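Local coordinates for coenzyme F420-dependent N(5),N(10)-methenyltetrahydromethanopterin reductase-related protein (Desulfurobacterium thermolithotrophum DSM 11699, PDB 6HUZ) that binds the iron-guanylylpyridinol cofactor as HmdII, a bacterial paralog of [Fe]-hydrogenase, and uses tetrahydrofolate derivatives as substrates, at residues 126-129 with 130-133; 106-109 with 110-113; 55-58 with 59-62. All blocks are in the same frame, centred on the assembly; numbering follows the deposited sequence.

Overall arrangement
Followed from the N terminus, the three contacts are met in series, with none enclosing or crossing another, and each is a short local closure rather than a long-range tie. Contact 3 (55-62) comes first, where the loop after strand 45-49 turns into helix 58-66. Contact 2 (106-113) reverses the chain between helix 95-103 and strand 112-115 of the six-stranded parallel sheet. Contact 1 (126-133) joins helix 121-127 to helix 129-135. Contacts 1 and 2 are neighbours, their centres 14 Å apart, whereas contact 3 lies about 30 Å from contact 2 and 37 Å from contact 1, centre to centre. All three belong to the Rossmann-like N-terminal part that binds the iron cofactor.

Contact 1 of 3, residues 126-129 with 130-133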
loop_
_atom_site.group_PDB
_atom_site.type_symbol
_atom_site.label_atom_id
_atom_site.label_comp_id
_atom_site.label_asym_id
_atom_site.label_seq_id
_atom_site.Cartn_x
_atom_site.Cartn_y
_atom_site.Cartn_z
ATOM N N SER A 126 23.180 -7.069 -7.205
ATOM C CA SER A 126 23.375 -8.090 -6.169
ATOM C C SER A 126 23.833 -9.400 -6.818
ATOM O O SER A 126 24.804 -10.011 -6.375
ATOM C CB SER A 126 22.082 -8.292 -5.374
ATOM O OG SER A 126 22.230 -9.206 -4.298
ATOM N N TYR A 127 23.146 -9.820 -7.871
ATOM C CA TYR A 127 23.487 -11.053 -8.581
ATOM C C TYR A 127 24.936 -11.042 -9.097
ATOM O O TYR A 127 25.608 -12.079 -9.106
ATOM C CB TYR A 127 22.560 -11.213 -9.799
ATOM C CG TYR A 127 22.913 -12.409 -10.656
ATOM C CD1 TYR A 127 22.553 -13.696 -10.271
ATOM C CD2 TYR A 127 23.631 -12.260 -11.832
ATOM C CE1 TYR A 127 22.881 -14.800 -11.048
ATOM C CE2 TYR A 127 23.962 -13.357 -12.621
ATOM C CZ TYR A 127 23.587 -14.627 -12.223
ATOM O OH TYR A 127 23.908 -15.719 -12.988
ATOM N N LEU A 128 25.425 -9.882 -9.542
ATOM C CA LEU A 128 26.776 -9.815 -10.091
ATOM C C LEU A 128 27.928 -9.612 -9.097
ATOM O O LEU A 128 29.053 -9.483 -9.543
ATOM C CB LEU A 128 26.813 -8.719 -11.168
ATOM C CG LEU A 128 25.948 -8.992 -12.402
ATOM C CD1 LEU A 128 25.899 -7.778 -13.294
ATOM C CD2 LEU A 128 26.461 -10.202 -13.193
ATOM N N GLN A 129 27.692 -9.616 -7.783
ATOM C CA GLN A 129 28.799 -9.404 -6.838
ATOM C C GLN A 129 29.997 -10.343 -6.979
ATOM O O GLN A 129 31.128 -9.861 -6.977
ATOM C CB GLN A 129 28.289 -9.408 -5.379
ATOM C CG GLN A 129 27.464 -8.167 -5.028
ATOM C CD GLN A 129 28.209 -6.864 -5.241
ATOM O OE1 GLN A 129 29.279 -6.628 -4.676
ATOM N NE2 GLN A 129 27.662 -5.985 -6.055
ATOM N N ASN A 130 29.803 -11.662 -7.091
ATOM C CA ASN A 130 30.974 -12.518 -7.209
ATOM C C ASN A 130 31.699 -12.325 -8.559
ATOM O O ASN A 130 32.922 -12.417 -8.621
ATOM C CB ASN A 130 30.600 -13.981 -6.997
ATOM C CG ASN A 130 31.813 -14.851 -6.794
ATOM O OD1 ASN A 130 32.714 -14.538 -5.990
ATOM N ND2 ASN A 130 31.871 -15.957 -7.526
ATOM N N ALA A 131 30.947 -12.053 -9.625
ATOM C CA ALA A 131 31.541 -11.840 -10.951
ATOM C C ALA A 131 32.399 -10.560 -10.907
ATOM O O ALA A 131 33.485 -10.541 -11.460
ATOM C CB ALA A 131 30.439 -11.720 -11.996
ATOM N N ILE A 132 31.924 -9.516 -10.229
ATOM C CA ILE A 132 32.663 -8.255 -10.090
ATOM C C ILE A 132 33.952 -8.558 -9.324
ATOM O O ILE A 132 35.021 -8.177 -9.777
ATOM C CB ILE A 132 31.825 -7.169 -9.390
ATOM C CG1 ILE A 132 30.667 -6.679 -10.288
ATOM C CG2 ILE A 132 32.695 -6.007 -8.947
ATOM C CD1 ILE A 132 29.374 -6.094 -9.456
ATOM N N PHE A 133 33.867 -9.247 -8.163
ATOM C CA PHE A 133 35.095 -9.581 -7.425
ATOM C C PHE A 133 36.095 -10.336 -8.311
ATOM O O PHE A 133 37.266 -9.971 -8.359
ATOM C CB PHE A 133 34.797 -10.434 -6.186
ATOM C CG PHE A 133 36.031 -10.980 -5.496
ATOM C CD1 PHE A 133 36.863 -10.147 -4.766
ATOM C CD2 PHE A 133 36.320 -12.334 -5.528
ATOM C CE1 PHE A 133 37.975 -10.657 -4.106
ATOM C CE2 PHE A 133 37.456 -12.839 -4.893
ATOM C CZ PHE A 133 38.286 -11.994 -4.203
HETATM O O HOH W 1 28.067 -12.999 -9.938
HETATM O O HOH W 2 27.230 -12.754 -6.317
#
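I132 N donates to L128 O at 3.0 Å, the first bond of a new helix, formed just where the chain has left the old one: at L128 it departs from the helical path of helix 121-127, and the same residue takes the N-cap position of helix 129-135. F133 N to Q129 O follows, with an N-H...O angle of 173°. Two waters bridge the junction. Both donate to Y127 O; one accepts from A131 N at 3.0 Å and the other from N130 N at 2.9 Å, which gives early N-H groups of the second helix partners across the break.

I132 folds back over the cap. Its CG1 stands anti to the carbonyl carbon (chi1 -70°), which sets CG1 3.3 Å from L128 O, and the extended second torsion then carries CD1 on to 4.0 Å from L128 CB. Q129 crosses this side chain obliquely: its chain bends at chi2, NE2 comes within 3.8 Å of I132 CD1, and NE2 donates a hydrogen bond to N125 O. An alanine in place of I132 would probably lose the branched side chain's contact with F142, on strand 141-144, and open a gap beside L128. L128 also packs on A100 of helix 95-103. One residue thus closes helix 121-127 and serves as N-cap of helix 129-135, within the connection between strands 112-115 and 141-144 of the Rossmann-like sheet.

Contact 2 of 3, residues 106-109 with 110-113; sequences YLVE and NAVI
V108 to A111 form a type II beta turn, closed by a hydrogen bond in which A111 N donates to V108 O at 3.0 Å. The bond is bent, its N-H...O angle 139°. N110, in the third position, takes the positive phi of 67° that this position of a type II turn favours and that asparagine accepts more readily than most residues.

Polar side chains meet on the outer side of the turn. E109 CG, anti to the backbone N, lies 3.8 Å from N110 ND2, and the bend at chi2 turns the carboxylate; carboxylate and amide planes stand 78° apart and therefore do not stack. A water joins the two groups instead, donating to E109 OE2 at 3.0 Å and to N110 OD1 at 3.1 Å.

Apolar contacts line the inner side. L107 CB rests against A111 CB at 3.7 Å, and L107 CD1 reaches I113 CG1 at 3.5 Å, the two side chains crossing at about a right angle. V108 CG2 adds a looser touch on A111 CB at 4.3 Å. L107 also packs on A85 of strand 84-87.

Outside the two segments, D139 accepts from N110 N and R137 donates to L107 O, while A111 and I113 pair with strand 141-144. The division of chemistry is clear: the polar outer side suits solvent, while the apolar inner side, with L107, A111 and I113, is consistent with burial where strand 112-115 joins the sheet.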
loop_
_atom_site.group_PDB
_atom_site.type_symbol
_atom_site.label_atom_id
_atom_site.label_comp_id
_atom_site.label_asym_id
_atom_site.label_seq_id
_atom_site.Cartn_x
_atom_site.Cartn_y
_atom_site.Cartn_z
ATOM N N TYR A 106 34.326 -7.133 -20.695
ATOM C CA TYR A 106 34.675 -6.383 -21.904
ATOM C C TYR A 106 34.331 -4.901 -21.903
ATOM O O TYR A 106 34.854 -4.187 -22.742
ATOM C CB TYR A 106 33.977 -7.040 -23.086
ATOM C CG TYR A 106 34.334 -8.501 -23.244
ATOM C CD1 TYR A 106 35.448 -8.886 -23.979
ATOM C CD2 TYR A 106 33.552 -9.499 -22.671
ATOM C CE1 TYR A 106 35.776 -10.227 -24.146
ATOM C CE2 TYR A 106 33.867 -10.848 -22.836
ATOM C CZ TYR A 106 34.985 -11.206 -23.578
ATOM O OH TYR A 106 35.342 -12.521 -23.777
ATOM N N LEU A 107 33.451 -4.432 -20.999
ATOM C CA LEU A 107 33.067 -3.022 -20.970
ATOM C C LEU A 107 34.284 -2.157 -20.671
ATOM O O LEU A 107 35.200 -2.615 -19.996
ATOM C CB LEU A 107 31.922 -2.787 -19.956
ATOM C CG LEU A 107 30.607 -3.491 -20.307
ATOM C CD1 LEU A 107 29.636 -3.545 -19.088
ATOM C CD2 LEU A 107 29.942 -2.862 -21.517
ATOM N N VAL A 108 34.314 -0.921 -21.190
ATOM C CA VAL A 108 35.455 -0.030 -20.971
ATOM C C VAL A 108 35.557 0.355 -19.522
ATOM O O VAL A 108 34.560 0.290 -18.794
ATOM C CB VAL A 108 35.438 1.242 -21.865
ATOM C CG1 VAL A 108 35.255 0.885 -23.336
ATOM C CG2 VAL A 108 34.390 2.255 -21.409
ATOM N N GLU A 109 36.747 0.766 -19.083
ATOM C CA GLU A 109 36.894 1.168 -17.687
ATOM C C GLU A 109 35.863 2.272 -17.352
ATOM O O GLU A 109 35.621 3.154 -18.174
ATOM C CB GLU A 109 38.332 1.622 -17.400
ATOM C CG GLU A 109 38.637 1.795 -15.917
ATOM C CD GLU A 109 38.990 0.523 -15.167
ATOM O OE1 GLU A 109 39.089 -0.546 -15.813
ATOM O OE2 GLU A 109 39.170 0.598 -13.928
ATOM N N ASN A 110 35.240 2.185 -16.153
ATOM C CA ASN A 110 34.222 3.108 -15.631
ATOM C C ASN A 110 32.905 3.073 -16.417
ATOM O O ASN A 110 32.122 4.008 -16.320
ATOM C CB ASN A 110 34.764 4.529 -15.519
ATOM C CG ASN A 110 36.040 4.610 -14.713
ATOM O OD1 ASN A 110 36.134 4.115 -13.583
ATOM N ND2 ASN A 110 37.060 5.238 -15.273
ATOM N N ALA A 111 32.640 2.002 -17.184
ATOM C CA ALA A 111 31.378 1.897 -17.921
ATOM C C ALA A 111 30.220 1.758 -16.913
ATOM O O ALA A 111 30.457 1.355 -15.771
ATOM C CB ALA A 111 31.390 0.666 -18.809
ATOM N N VAL A 112 28.976 2.067 -17.327
ATOM C CA VAL A 112 27.799 1.923 -16.444
ATOM C C VAL A 112 26.813 0.978 -17.160
ATOM O O VAL A 112 26.583 1.124 -18.356
ATOM C CB VAL A 112 27.150 3.281 -16.019
ATOM C CG1 VAL A 112 26.845 4.170 -17.219
ATOM C CG2 VAL A 112 25.888 3.084 -15.131
ATOM N N ILE A 113 26.265 -0.010 -16.426
ATOM C CA ILE A 113 25.295 -0.968 -16.947
ATOM C C ILE A 113 23.927 -0.446 -16.479
ATOM O O ILE A 113 23.776 -0.161 -15.296
ATOM C CB ILE A 113 25.581 -2.395 -16.389
ATOM C CG1 ILE A 113 26.803 -3.006 -17.089
ATOM C CG2 ILE A 113 24.351 -3.297 -16.517
ATOM C CD1 ILE A 113 27.354 -4.274 -16.416
HETATM O O HOH W 3 38.637 2.931 -12.107
#

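Contact 3 of 3, residues 55-58 with 59-62; sequences KVPD and EIRK
R61 and K62 supply the two backbone bonds that start helix 58-66. R61 N donates to P57 O at 2.9 Å, nearly straight (165°), and K62 N donates to D58 O at 2.8 Å. P57 holds the N-cap position, and D58 and E59 follow it in the first turn, where acidic side chains would probably interact favourably with the positive end of the helix dipole.

The charged ends of the two basic side chains find their mates outside the segments. R61 runs extended from CG to NE; NE forms a salt bridge with E65 and NH2 another with D54. K62, bent at its last torsion, is paired with D66. D58 OD1 stays 6.5 Å from R61 NH2, too far for their charges to be in contact.

Packing lies on another side of the turn. With CG1 anti to the backbone N (chi1 176°), V56 brings that methyl to 3.7 Å from I60 CG2, the two side chains crossing at about a right angle, and to 3.9 Å from R61 N. P57 runs side by side with I60, its ring CG 4.0 Å from I60 CD1. I60 and V56 both touch F8, in the loop after strand 2-6, and I60 also touches P29. Thus the end of the loop that leaves strand 45-49 and the first turn of helix 58-66 together lie against the loop after strand 2-6, the neighbour of strand 45-49 in the sheet.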
loop_
_atom_site.group_PDB
_atom_site.type_symbol
_atom_site.label_atom_id
_atom_site.label_comp_id
_atom_site.label_asym_id
_atom_site.label_seq_id
_atom_site.Cartn_x
_atom_site.Cartn_y
_atom_site.Cartn_z
ATOM N N LYS A 55 15.553 -11.222 -38.213
ATOM C CA LYS A 55 14.100 -11.387 -38.264
ATOM C C LYS A 55 13.407 -10.022 -38.442
ATOM O O LYS A 55 12.221 -9.981 -38.779
ATOM C CB LYS A 55 13.579 -12.086 -36.991
ATOM C CG LYS A 55 13.940 -13.565 -36.934
ATOM C CD LYS A 55 13.588 -14.208 -35.597
ATOM C CE LYS A 55 14.506 -15.357 -35.241
ATOM N NZ LYS A 55 13.793 -16.426 -34.481
ATOM N N VAL A 56 14.147 -8.909 -38.238
ATOM C CA VAL A 56 13.591 -7.568 -38.388
ATOM C C VAL A 56 13.374 -7.305 -39.879
ATOM O O VAL A 56 14.320 -7.451 -40.656
ATOM C CB VAL A 56 14.547 -6.497 -37.793
ATOM C CG1 VAL A 56 14.020 -5.080 -38.042
ATOM C CG2 VAL A 56 14.771 -6.734 -36.305
ATOM N N PRO A 57 12.183 -6.859 -40.318
ATOM C CA PRO A 57 12.002 -6.568 -41.762
ATOM C C PRO A 57 13.069 -5.606 -42.314
ATOM O O PRO A 57 13.578 -4.751 -41.591
ATOM C CB PRO A 57 10.598 -5.957 -41.817
ATOM C CG PRO A 57 9.888 -6.537 -40.622
ATOM C CD PRO A 57 10.948 -6.602 -39.553
ATOM N N ASP A 58 13.406 -5.729 -43.592
ATOM C CA ASP A 58 14.441 -4.882 -44.192
ATOM C C ASP A 58 14.151 -3.378 -44.128
ATOM O O ASP A 58 15.059 -2.607 -43.851
ATOM C CB ASP A 58 14.715 -5.321 -45.636
ATOM C CG ASP A 58 14.979 -6.809 -45.741
ATOM O OD1 ASP A 58 16.156 -7.212 -45.622
ATOM O OD2 ASP A 58 14.006 -7.574 -45.929
ATOM N N GLU A 59 12.906 -2.971 -44.372
ATOM C CA GLU A 59 12.506 -1.568 -44.343
ATOM C C GLU A 59 12.729 -0.943 -42.951
ATOM O O GLU A 59 13.209 0.189 -42.839
ATOM C CB GLU A 59 11.037 -1.457 -44.771
ATOM C CG GLU A 59 10.544 -0.035 -44.967
ATOM C CD GLU A 59 9.343 0.112 -45.885
ATOM O OE1 GLU A 59 8.833 -0.919 -46.382
ATOM O OE2 GLU A 59 8.913 1.267 -46.107
ATOM N N ILE A 60 12.392 -1.687 -41.892
ATOM C CA ILE A 60 12.574 -1.217 -40.528
ATOM C C ILE A 60 14.056 -1.218 -40.200
ATOM O O ILE A 60 14.547 -0.269 -39.599
ATOM C CB ILE A 60 11.748 -2.085 -39.562
ATOM C CG1 ILE A 60 10.259 -1.754 -39.737
ATOM C CG2 ILE A 60 12.182 -1.861 -38.114
ATOM C CD1 ILE A 60 9.305 -2.824 -39.209
ATOM N N ARG A 61 14.772 -2.272 -40.597
ATOM C CA ARG A 61 16.211 -2.344 -40.345
ATOM C C ARG A 61 16.931 -1.164 -41.018
ATOM O O ARG A 61 17.769 -0.511 -40.382
ATOM C CB ARG A 61 16.767 -3.682 -40.855
ATOM C CG ARG A 61 18.193 -3.959 -40.420
ATOM C CD ARG A 61 18.794 -5.186 -41.092
ATOM N NE ARG A 61 20.228 -5.279 -40.799
ATOM C CZ ARG A 61 20.889 -6.406 -40.545
ATOM N NH1 ARG A 61 22.192 -6.371 -40.281
ATOM N NH2 ARG A 61 20.258 -7.576 -40.555
ATOM N N LYS A 62 16.589 -0.882 -42.296
ATOM C CA LYS A 62 17.184 0.212 -43.070
ATOM C C LYS A 62 16.955 1.556 -42.383
ATOM O O LYS A 62 17.852 2.404 -42.381
ATOM C CB LYS A 62 16.596 0.258 -44.489
ATOM C CG LYS A 62 16.909 1.560 -45.239
ATOM C CD LYS A 62 16.654 1.442 -46.740
ATOM C CE LYS A 62 17.334 2.536 -47.537
ATOM N NZ LYS A 62 16.695 3.864 -47.327
#